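Local coordinates for VapB family protein (Caulobacter crescentus, PDB 5K8J), which probably acts as the antitoxin of the VapBC1 toxin-antitoxin pair, inhibiting the PIN-domain ribonuclease VapC and binding DNA, at residues E36-R41 with T47-K52. Sequence-based numbering, arbitrary orientation.
Sequences ELTLIR and TIYPSK
T47 and I40 form a hydrogen-bonded pair of an antiparallel beta hairpin, with T47 N donating to I40 O (2.8 Å) and I40 N returning a bond to T47 O. I48, paired without such bonds to L39, sends its side chain to the same face as that leucine: I48 CD1 lies 4.0 Å from L39 CD2, while the other branch, CG2, meets L37 CD1, and F31 packs on both I48 and L37. Y49 restores the hydrogen-bonded pattern with T38. With chi1 at 57°, CG sits between the backbone N and the carbonyl carbon, which leans the ring toward strand 37-41, alongside the T38 side chain. T38 CB lies over one ring face, a CH-pi contact 4.1 Å from the centroid, and I40 CD1 reaches the edge near the Y49 hydroxyl. After P50, whose side chain diverges from that of L37, S51, just past the end of the strand, adds a further bond: its N donates to E36 O (2.9 Å) from above the carbonyl plane, and its OG shares a hydrogen bond with T38 OG1 (2.7 Å). A water bridges E36 O and S51 O. The sheet continues into a second VapB subunit, and VapC packs on I40, T47 and Y49. On the face opposite L39 and I48, T38 is thus fixed twice, its CB by the Y49 ring and its OG1 by S51 OG.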
loop_
_atom_site.group_PDB
_atom_site.type_symbol
_atom_site.label_atom_id
_atom_site.label_comp_id
_atom_site.label_asym_id
_atom_site.label_seq_id
_atom_site.Cartn_x
_atom_site.Cartn_y
_atom_site.Cartn_z
ATOM N N GLU A 36 -3.423 27.903 -8.459
ATOM C CA GLU A 36 -3.417 27.643 -9.889
ATOM C C GLU A 36 -2.560 26.415 -10.164
ATOM O O GLU A 36 -1.465 26.280 -9.613
ATOM C CB GLU A 36 -2.884 28.850 -10.648
ATOM C CG GLU A 36 -2.995 28.705 -12.156
ATOM C CD GLU A 36 -3.080 30.042 -12.848
ATOM O OE1 GLU A 36 -2.461 31.007 -12.346
ATOM O OE2 GLU A 36 -3.778 30.130 -13.879
ATOM N N LEU A 37 -3.087 25.505 -10.981
ATOM C CA LEU A 37 -2.420 24.253 -11.305
ATOM C C LEU A 37 -2.089 24.213 -12.783
ATOM O O LEU A 37 -2.814 24.763 -13.625
ATOM C CB LEU A 37 -3.296 23.039 -10.976
ATOM C CG LEU A 37 -3.763 22.975 -9.520
ATOM C CD1 LEU A 37 -4.761 21.851 -9.338
ATOM C CD2 LEU A 37 -2.621 22.795 -8.608
ATOM N N THR A 38 -0.979 23.554 -13.073
ATOM C CA THR A 38 -0.615 23.141 -14.413
ATOM C C THR A 38 -0.947 21.654 -14.563
ATOM O O THR A 38 -0.629 20.847 -13.682
ATOM C CB THR A 38 0.875 23.398 -14.652
ATOM O OG1 THR A 38 1.102 24.816 -14.724
ATOM C CG2 THR A 38 1.317 22.767 -15.940
ATOM N N LEU A 39 -1.599 21.309 -15.663
ATOM C CA LEU A 39 -2.031 19.951 -15.975
ATOM C C LEU A 39 -1.414 19.574 -17.311
ATOM O O LEU A 39 -1.677 20.225 -18.323
ATOM C CB LEU A 39 -3.554 19.860 -16.067
ATOM C CG LEU A 39 -4.336 20.216 -14.799
ATOM C CD1 LEU A 39 -4.600 21.700 -14.726
ATOM C CD2 LEU A 39 -5.654 19.443 -14.805
ATOM N N ILE A 40 -0.611 18.518 -17.322
ATOM C CA ILE A 40 0.065 18.111 -18.545
ATOM C C ILE A 40 -0.129 16.622 -18.760
ATOM O O ILE A 40 0.186 15.817 -17.872
ATOM C CB ILE A 40 1.570 18.436 -18.509
ATOM C CG1 ILE A 40 1.793 19.908 -18.183
ATOM C CG2 ILE A 40 2.189 18.110 -19.869
ATOM C CD1 ILE A 40 3.273 20.292 -18.032
ATOM N N ARG A 41 -0.608 16.267 -19.947
ATOM C CA ARG A 41 -0.792 14.871 -20.320
ATOM C C ARG A 41 0.289 14.424 -21.295
ATOM O O ARG A 41 0.584 15.116 -22.272
ATOM C CB ARG A 41 -2.156 14.654 -20.945
ATOM C CG ARG A 41 -2.383 13.178 -21.325
ATOM C CD ARG A 41 -3.739 12.975 -21.987
ATOM N NE ARG A 41 -3.916 13.807 -23.179
ATOM C CZ ARG A 41 -3.458 13.510 -24.397
ATOM N NH1 ARG A 41 -2.783 12.394 -24.620
ATOM N NH2 ARG A 41 -3.674 14.344 -25.404
ATOM N N THR A 47 -0.025 14.718 -15.322
ATOM C CA THR A 47 0.814 15.242 -14.251
ATOM C C THR A 47 0.304 16.630 -13.881
ATOM O O THR A 47 0.117 17.474 -14.766
ATOM C CB THR A 47 2.277 15.309 -14.694
ATOM O OG1 THR A 47 2.738 14.007 -15.048
ATOM C CG2 THR A 47 3.162 15.837 -13.579
ATOM N N ILE A 48 0.081 16.854 -12.590
ATOM C CA ILE A 48 -0.573 18.064 -12.088
ATOM C C ILE A 48 0.284 18.644 -10.966
ATOM O O ILE A 48 0.735 17.905 -10.087
ATOM C CB ILE A 48 -1.995 17.732 -11.583
ATOM C CG1 ILE A 48 -2.821 17.115 -12.712
ATOM C CG2 ILE A 48 -2.686 18.981 -11.049
ATOM C CD1 ILE A 48 -4.228 16.677 -12.290
ATOM N N TYR A 49 0.578 19.946 -11.030
ATOM C CA TYR A 49 1.435 20.564 -10.022
ATOM C C TYR A 49 1.138 22.059 -9.994
ATOM O O TYR A 49 0.496 22.592 -10.907
ATOM C CB TYR A 49 2.928 20.297 -10.300
ATOM C CG TYR A 49 3.421 20.751 -11.631
ATOM C CD1 TYR A 49 3.910 22.049 -11.798
ATOM C CD2 TYR A 49 3.387 19.920 -12.731
ATOM C CE1 TYR A 49 4.342 22.504 -13.033
ATOM C CE2 TYR A 49 3.826 20.369 -13.983
ATOM C CZ TYR A 49 4.313 21.655 -14.112
ATOM O OH TYR A 49 4.749 22.121 -15.330
ATOM N N PRO A 50 1.599 22.765 -8.964
ATOM C CA PRO A 50 1.278 24.197 -8.850
ATOM C C PRO A 50 1.966 24.999 -9.943
ATOM O O PRO A 50 3.164 24.838 -10.184
ATOM C CB PRO A 50 1.816 24.567 -7.464
ATOM C CG PRO A 50 1.812 23.296 -6.716
ATOM C CD PRO A 50 2.205 22.250 -7.725
ATOM N N SER A 51 1.199 25.868 -10.604
ATOM C CA SER A 51 1.760 26.764 -11.610
ATOM C C SER A 51 2.627 27.823 -10.927
ATOM O O SER A 51 2.119 28.647 -10.158
ATOM C CB SER A 51 0.643 27.441 -12.403
ATOM O OG SER A 51 -0.192 26.499 -13.037
ATOM N N LYS A 52 3.931 27.811 -11.209
ATOM C CA LYS A 52 4.860 28.730 -10.560
ATOM C C LYS A 52 5.806 29.367 -11.565
ATOM O O LYS A 52 6.866 29.874 -11.188
ATOM C CB LYS A 52 5.650 28.007 -9.472
ATOM C CG LYS A 52 4.787 27.535 -8.298
ATOM C CD LYS A 52 4.579 28.600 -7.253
ATOM C CE LYS A 52 5.880 28.885 -6.490
ATOM N NZ LYS A 52 6.325 27.760 -5.615
HETATM O O HOH W 1 0.175 28.128 -8.265
HETATM O O HOH W 2 2.478 13.205 -17.581
#